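Local coordinates for glutaminase 1 (Escherichia coli, PDB 1U60), which hydrolyses L-glutamine to L-glutamate and ammonium, and acts as a homotetramer, at residues A42-T47 / E204-G209; D87-D92 / Y180-A185; A34-Q39 / F279-D284. All coordinates share one frame; numbering follows the deposited sequence.

The three contacts are nested along the chain: contact 3 closes the longest loop, contact 1 lies within it, and contact 2 lies within the loop that contact 1 closes. Contacts 1 and 3 share the five-stranded antiparallel sheet, with centres 18 Å apart. They meet where strand 42-47 pairs with strand 274-279, Ala42 O lying 2.9 Å from Phe279 N in a probable hydrogen bond. Contact 2 belongs to the helical part on the opposite side of the chain's centre, its centre 30 Å from that of contact 1 and 32 Å from that of contact 3. Contact 1 thus packs a helix on the sheet, contact 3 joins the loops at the sheet's end, and contact 2 links helices in the distant helical part.

Contact 1 (A42-T47 / E204-G209); sequences AVAIVT and ELATLG
Ala206, on helix 202-213, presses its methyl group against the strand between Ala44 and Val46, and the contact is almost wholly apolar. Ala206 CB lies 3.7 Å from Val46 CG2 and 4.2 Å from Ala44 CB. Alternate residues of a strand face the same way, so Ala44 and Val46 both point at the helix while Ile45 between them points from it. Small residues suit the places of Ala44 and Ala206: with only a methyl on each, the strand and helix axes come within 7.1 Å, running at 38° to one another. The bare methyl of Ala206 also lets its CA come within 5.5 Å of Val46 CA. Val46 supplies the bulk. With CG1 anti to its backbone N (chi1 176°), CG2 lies beside that N and is the branch that meets the Ala206 methyl.

Contacts between apolar and polar atoms accompany these apolar ones. Ala206 CB sits 3.8 Å from Ala44 O, and Val46 CB approaches Ala206 O at 3.8 Å. Val46 CG2 also meets Thr207 OG1 at 3.8 Å; that hydroxyl is hydrogen-bonded to Ile203 O one turn back in its own helix, which lets a threonine sit in this buried place with its polar atom satisfied.

Beyond the two segments, the same helix spreads along the sheet: Ala44 also touches Thr202 and Ile203, Val46 reaches Ala210, and Ala206 packs on Ala277 of the adjoining strand 274-279. Ile45 serves the other face, on Leu7 and Val11 of helix 4-18. Strand 42-47 is therefore sandwiched between two helices, as in the layered sheet-and-helix core of the beta-lactamase clan.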
ATOM      1  N   ALA A  42     -24.590   6.676  -7.609  1.00  7.44           N
ATOM      2  CA  ALA A  42     -24.143   8.058  -7.601  1.00  7.80           C
ATOM      3  C   ALA A  42     -22.645   8.116  -7.633  1.00  8.23           C
ATOM      4  O   ALA A  42     -21.963   7.165  -7.199  1.00  7.98           O
ATOM      5  CB  ALA A  42     -24.685   8.804  -6.408  1.00  9.10           C
ATOM      6  N   VAL A  43     -22.153   9.217  -8.166  1.00  8.88           N
ATOM      7  CA  VAL A  43     -20.739   9.520  -8.126  1.00  8.72           C
ATOM      8  C   VAL A  43     -20.571  11.033  -7.974  1.00  9.68           C
ATOM      9  O   VAL A  43     -21.380  11.848  -8.470  1.00  9.22           O
ATOM     10  CB  VAL A  43     -20.004   8.971  -9.346  1.00 10.44           C
ATOM     11  CG1 VAL A  43     -20.649   9.459 -10.646  1.00 11.38           C
ATOM     12  CG2 VAL A  43     -18.557   9.307  -9.291  1.00  8.66           C
ATOM     13  N   ALA A  44     -19.545  11.430  -7.234  1.00  9.03           N
ATOM     14  CA  ALA A  44     -19.307  12.854  -6.967  1.00  8.39           C
ATOM     15  C   ALA A  44     -17.832  13.174  -6.792  1.00  9.08           C
ATOM     16  O   ALA A  44     -17.071  12.369  -6.315  1.00  8.30           O
ATOM     17  CB  ALA A  44     -20.058  13.334  -5.693  1.00  7.87           C
ATOM     18  N   ILE A  45     -17.493  14.437  -7.095  1.00  9.58           N
ATOM     19  CA  ILE A  45     -16.236  15.062  -6.766  1.00  9.25           C
ATOM     20  C   ILE A  45     -16.515  16.267  -5.854  1.00  9.66           C
ATOM     21  O   ILE A  45     -17.437  17.048  -6.073  1.00 10.63           O
ATOM     22  CB  ILE A  45     -15.577  15.612  -8.036  1.00  9.36           C
ATOM     23  CG1 ILE A  45     -15.121  14.503  -8.974  1.00  9.78           C
ATOM     24  CG2 ILE A  45     -14.444  16.564  -7.703  1.00  9.57           C
ATOM     25  CD1 ILE A  45     -14.756  14.963 -10.389  1.00 10.41           C
ATOM     26  N   VAL A  46     -15.696  16.390  -4.807  1.00  9.19           N
ATOM     27  CA  VAL A  46     -15.599  17.604  -4.050  1.00  9.46           C
ATOM     28  C   VAL A  46     -14.136  18.043  -4.089  1.00  9.56           C
ATOM     29  O   VAL A  46     -13.253  17.315  -3.657  1.00  9.79           O
ATOM     30  CB  VAL A  46     -16.085  17.440  -2.620  1.00  8.27           C
ATOM     31  CG1 VAL A  46     -15.843  18.796  -1.858  1.00  8.48           C
ATOM     32  CG2 VAL A  46     -17.582  17.066  -2.618  1.00  9.32           C
ATOM     33  N   THR A  47     -13.873  19.234  -4.628  1.00  9.98           N
ATOM     34  CA  THR A  47     -12.485  19.683  -4.806  1.00 10.39           C
ATOM     35  C   THR A  47     -11.982  20.366  -3.553  1.00 11.21           C
ATOM     36  O   THR A  47     -12.768  20.770  -2.717  1.00  9.69           O
ATOM     37  CB  THR A  47     -12.329  20.677  -5.995  1.00 10.26           C
ATOM     38  OG1 THR A  47     -12.911  21.961  -5.686  1.00 12.07           O
ATOM     39  CG2 THR A  47     -13.099  20.162  -7.227  1.00 11.30           C
ATOM     40  N   GLU A 204     -21.477  13.955   0.684  1.00  8.14           N
ATOM     41  CA  GLU A 204     -20.880  13.942   2.010  1.00  7.44           C
ATOM     42  C   GLU A 204     -19.669  13.032   2.080  1.00  7.23           C
ATOM     43  O   GLU A 204     -18.648  13.401   2.643  1.00  7.73           O
ATOM     44  CB  GLU A 204     -21.935  13.568   3.031  1.00  8.50           C
ATOM     45  CG  GLU A 204     -22.913  14.738   3.179  1.00  6.54           C
ATOM     46  CD  GLU A 204     -24.229  14.397   3.894  1.00 10.24           C
ATOM     47  OE1 GLU A 204     -24.591  13.188   4.045  1.00 10.46           O
ATOM     48  OE2 GLU A 204     -24.927  15.397   4.246  1.00 11.55           O
ATOM     49  N   LEU A 205     -19.759  11.867   1.437  1.00  7.51           N
ATOM     50  CA  LEU A 205     -18.594  10.972   1.362  1.00  7.61           C
ATOM     51  C   LEU A 205     -17.434  11.603   0.626  1.00  7.35           C
ATOM     52  O   LEU A 205     -16.292  11.535   1.086  1.00  7.02           O
ATOM     53  CB  LEU A 205     -18.982   9.635   0.781  1.00  7.89           C
ATOM     54  CG  LEU A 205     -17.913   8.557   0.646  1.00  8.51           C
ATOM     55  CD1 LEU A 205     -17.271   8.331   2.030  1.00 10.38           C
ATOM     56  CD2 LEU A 205     -18.451   7.247   0.111  1.00  8.76           C
ATOM     57  N   ALA A 206     -17.715  12.219  -0.514  1.00  7.85           N
ATOM     58  CA  ALA A 206     -16.702  12.941  -1.262  1.00  8.06           C
ATOM     59  C   ALA A 206     -16.115  14.089  -0.488  1.00  8.09           C
ATOM     60  O   ALA A 206     -14.954  14.415  -0.658  1.00  8.39           O
ATOM     61  CB  ALA A 206     -17.225  13.411  -2.625  1.00  9.17           C
ATOM     62  N   THR A 207     -16.913  14.696   0.405  1.00  7.36           N
ATOM     63  CA  THR A 207     -16.421  15.750   1.268  1.00  8.21           C
ATOM     64  C   THR A 207     -15.396  15.249   2.283  1.00  7.62           C
ATOM     65  O   THR A 207     -14.400  15.910   2.522  1.00  8.41           O
ATOM     66  CB  THR A 207     -17.604  16.406   1.983  1.00  6.69           C
ATOM     67  OG1 THR A 207     -18.510  16.976   1.022  1.00  9.22           O
ATOM     68  CG2 THR A 207     -17.110  17.548   2.831  1.00  9.72           C
ATOM     69  N   LEU A 208     -15.652  14.079   2.890  1.00  8.56           N
ATOM     70  CA  LEU A 208     -14.657  13.418   3.741  1.00  7.07           C
ATOM     71  C   LEU A 208     -13.360  13.301   2.952  1.00  8.32           C
ATOM     72  O   LEU A 208     -12.289  13.669   3.465  1.00  8.48           O
ATOM     73  CB  LEU A 208     -15.147  12.054   4.171  1.00  6.96           C
ATOM     74  CG  LEU A 208     -14.114  11.059   4.784  1.00  9.58           C
ATOM     75  CD1 LEU A 208     -13.395  11.625   6.006  1.00 12.36           C
ATOM     76  CD2 LEU A 208     -14.738   9.736   5.133  1.00 10.68           C
ATOM     77  N   GLY A 209     -13.449  12.834   1.717  1.00  7.29           N
ATOM     78  CA  GLY A 209     -12.273  12.754   0.852  1.00  7.66           C
ATOM     79  C   GLY A 209     -11.573  14.083   0.606  1.00  8.46           C
ATOM     80  O   GLY A 209     -10.345  14.146   0.618  1.00  9.79           O
TER

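Contact 2 (D87-D92 / Y180-A185); sequences DKIGAD and YLYCDA. With EDO (1,2-ethanediol), chain G.
Lys88 and Tyr180 bring the backbones closest, their CA atoms 6.5 Å apart, where helix 82-88 ends and Ile89 leaves helical angles opposite an irregular loop. The Lys88 carbonyl, at this helix end, is taken up by a side chain: Tyr182 OH donates a 2.7 Å hydrogen bond to Lys88 O. The hydroxyl lies in the carbonyl plane on a lone pair, with a C=O...O angle of 116°. A tyrosine suits the place because its rigid ring carries a donor hydroxyl at its far end, up to the carbonyl.

The same oxygen is met by a second ring, Tyr180 CD1 lying 3.6 Å from Lys88 O, which is in the plane of that ring at its edge. The Lys88 side chain lies against Tyr182, its CB 3.3 Å from Tyr182 OH. Bent at chi2 (-62°), the chain keeps CD 3.7 Å from Tyr182 OH before its ammonium NZ makes weak hydrogen bonds to both oxygens of an ethanediol probably left from crystallisation. On the buried side, Ile89 CD1 meets Tyr182 CE2 at 4.1 Å.

Ile89 continues inward onto Ala122 and Thr123 of helix 117-126, the helix whose Ser125 OG is hydrogen-bonded to Tyr182 N. Tyr180 packs on Leu175 of helix 166-178, and Asp184 caps the start of helix 185-195, so the contact joins the end of helix 82-88 to the loop between helices 166-178 and 185-195.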
ATOM      1  N   ASP A  87       2.047   1.951  17.431  1.00 12.43           N
ATOM      2  CA  ASP A  87       2.376   1.042  18.513  1.00 13.43           C
ATOM      3  C   ASP A  87       1.161   0.249  19.026  1.00 14.05           C
ATOM      4  O   ASP A  87       1.247  -0.973  19.279  1.00 14.68           O
ATOM      5  CB  ASP A  87       2.916   1.846  19.702  1.00 13.55           C
ATOM      6  CG  ASP A  87       4.313   2.419  19.462  1.00 16.75           C
ATOM      7  OD1 ASP A  87       5.025   1.998  18.517  1.00 17.95           O
ATOM      8  OD2 ASP A  87       4.766   3.315  20.191  1.00 16.80           O
ATOM      9  N   LYS A  88       0.038   0.947  19.216  1.00 13.03           N
ATOM     10  CA  LYS A  88      -1.147   0.368  19.850  1.00 12.56           C
ATOM     11  C   LYS A  88      -2.144  -0.293  18.885  1.00 11.43           C
ATOM     12  O   LYS A  88      -2.950  -1.105  19.312  1.00 11.10           O
ATOM     13  CB  LYS A  88      -1.850   1.453  20.679  1.00 13.39           C
ATOM     14  CG  LYS A  88      -0.932   2.131  21.699  1.00 14.33           C
ATOM     15  CD  LYS A  88      -0.411   1.132  22.714  1.00 19.48           C
ATOM     16  CE  LYS A  88       0.295   1.866  23.888  1.00 21.37           C
ATOM     17  NZ  LYS A  88       1.023   0.921  24.838  1.00 25.24           N
ATOM     18  N   ILE A  89      -2.069   0.029  17.588  1.00 10.41           N
ATOM     19  CA  ILE A  89      -3.001  -0.476  16.591  1.00 10.01           C
ATOM     20  C   ILE A  89      -2.197  -1.121  15.477  1.00 10.64           C
ATOM     21  O   ILE A  89      -2.387  -2.305  15.221  1.00 11.05           O
ATOM     22  CB  ILE A  89      -3.927   0.618  16.005  1.00  9.39           C
ATOM     23  CG1 ILE A  89      -4.546   1.489  17.107  1.00  8.97           C
ATOM     24  CG2 ILE A  89      -5.023  -0.017  15.132  1.00 11.68           C
ATOM     25  CD1 ILE A  89      -5.533   0.729  17.995  1.00  9.28           C
ATOM     26  N   GLY A  90      -1.340  -0.340  14.819  1.00  9.98           N
ATOM     27  CA  GLY A  90      -0.535  -0.851  13.721  1.00 10.45           C
ATOM     28  C   GLY A  90      -0.732  -0.086  12.444  1.00 10.24           C
ATOM     29  O   GLY A  90      -1.629   0.713  12.326  1.00  9.61           O
ATOM     30  N   ALA A  91       0.128  -0.350  11.475  1.00  9.65           N
ATOM     31  CA  ALA A  91       0.104   0.265  10.163  1.00 11.51           C
ATOM     32  C   ALA A  91       0.223  -0.775   9.018  1.00 11.39           C
ATOM     33  O   ALA A  91       0.472  -0.395   7.897  1.00 13.17           O
ATOM     34  CB  ALA A  91       1.263   1.277  10.083  1.00 12.47           C
ATOM     35  N   ASP A  92      -0.007  -2.068   9.289  1.00 12.51           N
ATOM     36  CA  ASP A  92       0.274  -3.111   8.279  1.00 11.08           C
ATOM     37  C   ASP A  92      -0.977  -3.861   7.815  1.00 12.54           C
ATOM     38  O   ASP A  92      -1.886  -4.071   8.623  1.00 12.98           O
ATOM     39  CB  ASP A  92       1.283  -4.127   8.814  1.00 10.79           C
ATOM     40  CG  ASP A  92       2.631  -3.528   9.028  1.00 13.12           C
ATOM     41  OD1 ASP A  92       3.122  -2.836   8.081  1.00 11.48           O
ATOM     42  OD2 ASP A  92       3.245  -3.664  10.109  1.00 13.18           O
ATOM     43  N   TYR A 180      -4.617  -5.313  23.620  1.00 14.33           N
ATOM     44  CA  TYR A 180      -4.799  -4.353  22.523  1.00 13.22           C
ATOM     45  C   TYR A 180      -6.179  -3.671  22.507  1.00 12.67           C
ATOM     46  O   TYR A 180      -6.685  -3.310  21.451  1.00 13.76           O
ATOM     47  CB  TYR A 180      -4.448  -5.013  21.179  1.00 13.68           C
ATOM     48  CG  TYR A 180      -2.955  -5.356  21.044  1.00 13.21           C
ATOM     49  CD1 TYR A 180      -2.050  -4.415  20.553  1.00 12.25           C
ATOM     50  CD2 TYR A 180      -2.461  -6.594  21.440  1.00 14.52           C
ATOM     51  CE1 TYR A 180      -0.709  -4.692  20.460  1.00 15.94           C
ATOM     52  CE2 TYR A 180      -1.080  -6.896  21.341  1.00 17.21           C
ATOM     53  CZ  TYR A 180      -0.218  -5.925  20.850  1.00 17.56           C
ATOM     54  OH  TYR A 180       1.142  -6.158  20.731  1.00 21.35           O
ATOM     55  N   LEU A 181      -6.775  -3.486  23.679  1.00 12.75           N
ATOM     56  CA  LEU A 181      -8.006  -2.739  23.827  1.00 12.12           C
ATOM     57  C   LEU A 181      -7.872  -1.824  25.010  1.00 12.93           C
ATOM     58  O   LEU A 181      -7.408  -2.254  26.072  1.00 13.30           O
ATOM     59  CB  LEU A 181      -9.232  -3.637  23.978  1.00 13.12           C
ATOM     60  CG  LEU A 181     -10.506  -2.882  23.518  1.00 12.62           C
ATOM     61  CD1 LEU A 181     -10.648  -2.908  22.028  1.00 11.35           C
ATOM     62  CD2 LEU A 181     -11.786  -3.421  24.163  1.00 13.95           C
ATOM     63  N   TYR A 182      -8.229  -0.563  24.820  1.00 11.62           N
ATOM     64  CA  TYR A 182      -7.835   0.535  25.739  1.00 10.74           C
ATOM     65  C   TYR A 182      -8.994   1.120  26.501  1.00 11.80           C
ATOM     66  O   TYR A 182      -8.860   2.166  27.191  1.00 10.94           O
ATOM     67  CB  TYR A 182      -7.010   1.596  24.989  1.00 10.18           C
ATOM     68  CG  TYR A 182      -5.967   0.883  24.143  1.00  9.22           C
ATOM     69  CD1 TYR A 182      -4.860   0.277  24.758  1.00  9.92           C
ATOM     70  CD2 TYR A 182      -6.112   0.737  22.784  1.00 10.19           C
ATOM     71  CE1 TYR A 182      -3.915  -0.426  24.058  1.00 12.05           C
ATOM     72  CE2 TYR A 182      -5.141  -0.039  22.018  1.00 10.11           C
ATOM     73  CZ  TYR A 182      -4.059  -0.598  22.686  1.00 11.33           C
ATOM     74  OH  TYR A 182      -3.102  -1.321  22.044  1.00 12.84           O
ATOM     75  N   CYS A 183     -10.123   0.441  26.424  1.00 12.25           N
ATOM     76  CA  CYS A 183     -11.267   0.732  27.323  1.00 12.21           C
ATOM     77  C   CYS A 183     -12.053  -0.557  27.497  1.00 13.45           C
ATOM     78  O   CYS A 183     -11.656  -1.624  26.984  1.00 14.26           O
ATOM     79  CB  CYS A 183     -12.147   1.867  26.805  1.00 13.04           C
ATOM     80  SG  CYS A 183     -13.145   1.479  25.329  1.00 12.01           S
ATOM     81  N   ASP A 184     -13.110  -0.489  28.264  1.00 13.25           N
ATOM     82  CA  ASP A 184     -14.007  -1.620  28.488  1.00 14.19           C
ATOM     83  C   ASP A 184     -14.443  -2.257  27.154  1.00 13.67           C
ATOM     84  O   ASP A 184     -14.788  -1.538  26.226  1.00 13.22           O
ATOM     85  CB  ASP A 184     -15.196  -1.081  29.259  1.00 14.86           C
ATOM     86  CG  ASP A 184     -16.298  -2.089  29.445  1.00 18.88           C
ATOM     87  OD1 ASP A 184     -16.204  -2.919  30.395  1.00 25.56           O
ATOM     88  OD2 ASP A 184     -17.322  -2.132  28.717  1.00 21.89           O
ATOM     89  N   ALA A 185     -14.426  -3.588  27.063  1.00 12.75           N
ATOM     90  CA  ALA A 185     -14.649  -4.290  25.793  1.00 13.67           C
ATOM     91  C   ALA A 185     -16.032  -3.973  25.217  1.00 12.93           C
ATOM     92  O   ALA A 185     -16.155  -3.740  24.018  1.00 12.93           O
ATOM     93  CB  ALA A 185     -14.472  -5.792  25.976  1.00 13.78           C
TER
HETATM   94  C1  EDO G1205       4.031   0.816  23.066  1.00 43.08           C
HETATM   95  O1  EDO G1205       3.256  -0.372  22.936  1.00 39.82           O
HETATM   96  C2  EDO G1205       4.275   1.161  24.519  1.00 43.64           C
HETATM   97  O2  EDO G1205       3.685   2.404  24.839  1.00 46.21           O

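Contact 3 (A34-Q39 / F279-D284); sequences ANVPGQ and FSPPLD. With EDO (1,2-ethanediol), chain J.
Gly38 and Pro281 bring their CA atoms within 5.5 Å where two irregular segments pass each other at one end of the five-stranded sheet. In this beta-lactamase-like fold, residues 34-39 lead into strand 42-47, while 279-284 leave its antiparallel neighbour, strand 274-279, so the two loops meet just beyond the end of the strand pair. Prolines set the course of the second segment: Pro281 has helix-like angles, whereas Pro282 has polyproline-II-like angles (psi 126°), so the backbone changes course from one proline to the next.

The side chains meet mainly through Pro281, whose CG is 3.6 Å from Val36 CG1 and 3.6 Å from Pro37 O. Val36 and the proline ring cross at about a right angle. Val36 holds CG1 anti to its backbone N (chi1 -179°), and this branch does the touching on both of its apolar contacts, since it also approaches Phe279 CZ at 4.5 Å, at the edge of that ring and near its plane. The short branch of valine reaches the rigid proline ring directly, CG1 on CG, and the Phe279 ring is stacked on Phe62 elsewhere in the fold.

Gly38 offers its backbone to the other segment. Its carbonyl oxygen accepts a hydrogen bond from Arg291 NH1, and the same guanidinium nitrogen bonds Ser280 OG, which is also hydrogen-bonded to Leu40 O. Arg291, on helix 290-303, thus ties both loops together, and serine suits its place because one small hydroxyl can serve two polar partners beside the sheet. Against this polar group lies the ring of Pro282, itself packed on Arg291: its CG is 3.6 Å from Gly38 O, and its CD comes nearer still, 3.4 Å from Gly38 O.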
ATOM      1  N   ALA A  34     -30.437  -4.957   3.308  1.00 12.46           N
ATOM      2  CA  ALA A  34     -31.034  -5.827   2.314  1.00 13.26           C
ATOM      3  C   ALA A  34     -32.081  -5.106   1.439  1.00 13.24           C
ATOM      4  O   ALA A  34     -32.216  -5.392   0.248  1.00 15.04           O
ATOM      5  CB  ALA A  34     -31.707  -7.027   3.013  1.00 13.42           C
ATOM      6  N   ASN A  35     -32.738  -4.123   2.038  1.00 12.35           N
ATOM      7  CA  ASN A  35     -33.922  -3.436   1.498  1.00 12.76           C
ATOM      8  C   ASN A  35     -33.574  -2.147   0.755  1.00 13.13           C
ATOM      9  O   ASN A  35     -34.424  -1.524   0.138  1.00 11.85           O
ATOM     10  CB  ASN A  35     -34.890  -3.113   2.646  1.00 14.36           C
ATOM     11  CG  ASN A  35     -35.578  -4.355   3.216  1.00 19.81           C
ATOM     12  OD1 ASN A  35     -35.597  -5.418   2.589  1.00 21.13           O
ATOM     13  ND2 ASN A  35     -36.142  -4.222   4.438  1.00 21.96           N
ATOM     14  N   VAL A  36     -32.312  -1.714   0.791  1.00 11.71           N
ATOM     15  CA  VAL A  36     -31.944  -0.503   0.040  1.00 12.31           C
ATOM     16  C   VAL A  36     -32.139  -0.803  -1.440  1.00 13.17           C
ATOM     17  O   VAL A  36     -31.589  -1.783  -1.916  1.00 13.10           O
ATOM     18  CB  VAL A  36     -30.463  -0.047   0.289  1.00 10.30           C
ATOM     19  CG1 VAL A  36     -30.145   1.230  -0.512  1.00 10.91           C
ATOM     20  CG2 VAL A  36     -30.222   0.214   1.743  1.00 12.84           C
ATOM     21  N   PRO A  37     -32.893   0.028  -2.185  1.00 13.53           N
ATOM     22  CA  PRO A  37     -33.121  -0.279  -3.599  1.00 13.39           C
ATOM     23  C   PRO A  37     -31.801  -0.432  -4.342  1.00 12.82           C
ATOM     24  O   PRO A  37     -30.972   0.473  -4.308  1.00 12.33           O
ATOM     25  CB  PRO A  37     -33.943   0.895  -4.106  1.00 12.86           C
ATOM     26  CG  PRO A  37     -34.697   1.401  -2.818  1.00 14.40           C
ATOM     27  CD  PRO A  37     -33.660   1.210  -1.734  1.00 14.66           C
ATOM     28  N   GLY A  38     -31.628  -1.566  -5.005  1.00 13.40           N
ATOM     29  CA  GLY A  38     -30.345  -1.960  -5.576  1.00 13.89           C
ATOM     30  C   GLY A  38     -29.877  -1.181  -6.788  1.00 13.32           C
ATOM     31  O   GLY A  38     -28.675  -1.174  -7.055  1.00 14.53           O
ATOM     32  N   GLN A  39     -30.798  -0.473  -7.463  1.00 12.88           N
ATOM     33  CA  GLN A  39     -30.457   0.287  -8.641  1.00 13.14           C
ATOM     34  C   GLN A  39     -29.864   1.679  -8.346  1.00 11.98           C
ATOM     35  O   GLN A  39     -29.412   2.345  -9.270  1.00 12.51           O
ATOM     36  CB  GLN A  39     -31.667   0.424  -9.587  1.00 13.78           C
ATOM     37  CG  GLN A  39     -32.699   1.438  -9.284  1.00 18.19           C
ATOM     38  CD  GLN A  39     -33.506   1.147  -8.047  1.00 23.09           C
ATOM     39  OE1 GLN A  39     -33.554   0.006  -7.551  1.00 22.42           O
ATOM     40  NE2 GLN A  39     -34.161   2.200  -7.527  1.00 27.52           N
ATOM     41  N   PHE A 279     -21.417   5.526  -4.873  1.00  8.78           N
ATOM     42  CA  PHE A 279     -22.254   4.654  -4.135  1.00  8.04           C
ATOM     43  C   PHE A 279     -23.091   3.821  -5.066  1.00  8.79           C
ATOM     44  O   PHE A 279     -23.641   4.334  -6.053  1.00  8.44           O
ATOM     45  CB  PHE A 279     -23.138   5.506  -3.212  1.00  8.88           C
ATOM     46  CG  PHE A 279     -24.453   4.903  -2.860  1.00  9.21           C
ATOM     47  CD1 PHE A 279     -24.538   3.830  -2.001  1.00 10.41           C
ATOM     48  CD2 PHE A 279     -25.634   5.497  -3.322  1.00  9.94           C
ATOM     49  CE1 PHE A 279     -25.754   3.302  -1.662  1.00  8.98           C
ATOM     50  CE2 PHE A 279     -26.863   5.000  -2.978  1.00  8.15           C
ATOM     51  CZ  PHE A 279     -26.942   3.900  -2.140  1.00  9.62           C
ATOM     52  N   SER A 280     -23.140   2.526  -4.746  1.00  9.00           N
ATOM     53  CA  SER A 280     -24.225   1.679  -5.176  1.00  9.23           C
ATOM     54  C   SER A 280     -24.314   0.431  -4.285  1.00  9.23           C
ATOM     55  O   SER A 280     -23.251  -0.180  -3.987  1.00  9.61           O
ATOM     56  CB  SER A 280     -24.062   1.259  -6.628  1.00  9.73           C
ATOM     57  OG  SER A 280     -25.328   0.717  -7.093  1.00 17.72           O
ATOM     58  N   PRO A 281     -25.514   0.038  -3.839  1.00  8.92           N
ATOM     59  CA  PRO A 281     -25.614  -1.050  -2.862  1.00  9.28           C
ATOM     60  C   PRO A 281     -25.015  -2.415  -3.231  1.00  9.72           C
ATOM     61  O   PRO A 281     -24.532  -3.040  -2.308  1.00 10.40           O
ATOM     62  CB  PRO A 281     -27.135  -1.158  -2.621  1.00  9.45           C
ATOM     63  CG  PRO A 281     -27.678   0.268  -2.935  1.00  9.33           C
ATOM     64  CD  PRO A 281     -26.835   0.693  -4.066  1.00  9.24           C
ATOM     65  N   PRO A 282     -25.088  -2.907  -4.470  1.00 10.33           N
ATOM     66  CA  PRO A 282     -24.552  -4.254  -4.741  1.00 10.73           C
ATOM     67  C   PRO A 282     -23.040  -4.352  -4.557  1.00  9.67           C
ATOM     68  O   PRO A 282     -22.323  -3.582  -5.174  1.00 10.72           O
ATOM     69  CB  PRO A 282     -25.000  -4.520  -6.170  1.00 11.24           C
ATOM     70  CG  PRO A 282     -26.237  -3.670  -6.333  1.00 10.52           C
ATOM     71  CD  PRO A 282     -25.796  -2.372  -5.642  1.00 10.58           C
ATOM     72  N   LEU A 283     -22.606  -5.314  -3.737  1.00  8.66           N
ATOM     73  CA  LEU A 283     -21.218  -5.523  -3.380  1.00  9.90           C
ATOM     74  C   LEU A 283     -20.639  -6.761  -4.067  1.00 10.40           C
ATOM     75  O   LEU A 283     -21.346  -7.736  -4.299  1.00 11.69           O
ATOM     76  CB  LEU A 283     -21.054  -5.712  -1.890  1.00 10.26           C
ATOM     77  CG  LEU A 283     -21.774  -4.734  -0.992  1.00  9.15           C
ATOM     78  CD1 LEU A 283     -21.700  -5.092   0.479  1.00 11.03           C
ATOM     79  CD2 LEU A 283     -21.352  -3.251  -1.253  1.00  9.74           C
ATOM     80  N   ASP A 284     -19.344  -6.723  -4.329  1.00 11.55           N
ATOM     81  CA  ASP A 284     -18.643  -7.923  -4.813  1.00 12.99           C
ATOM     82  C   ASP A 284     -18.313  -8.841  -3.648  1.00 13.75           C
ATOM     83  O   ASP A 284     -18.694  -8.590  -2.514  1.00 13.15           O
ATOM     84  CB  ASP A 284     -17.450  -7.570  -5.694  1.00 13.55           C
ATOM     85  CG  ASP A 284     -16.308  -6.840  -4.961  1.00 13.12           C
ATOM     86  OD1 ASP A 284     -16.191  -6.917  -3.727  1.00 11.69           O
ATOM     87  OD2 ASP A 284     -15.482  -6.156  -5.577  1.00 13.61           O
TER
HETATM   88  C1  EDO J1219     -35.425   5.082  -6.648  1.00 47.08           C
HETATM   89  O1  EDO J1219     -34.776   5.106  -7.903  1.00 48.19           O
HETATM   90  C2  EDO J1219     -35.177   3.750  -5.964  1.00 47.47           C
HETATM   91  O2  EDO J1219     -36.364   3.138  -5.488  1.00 47.83           O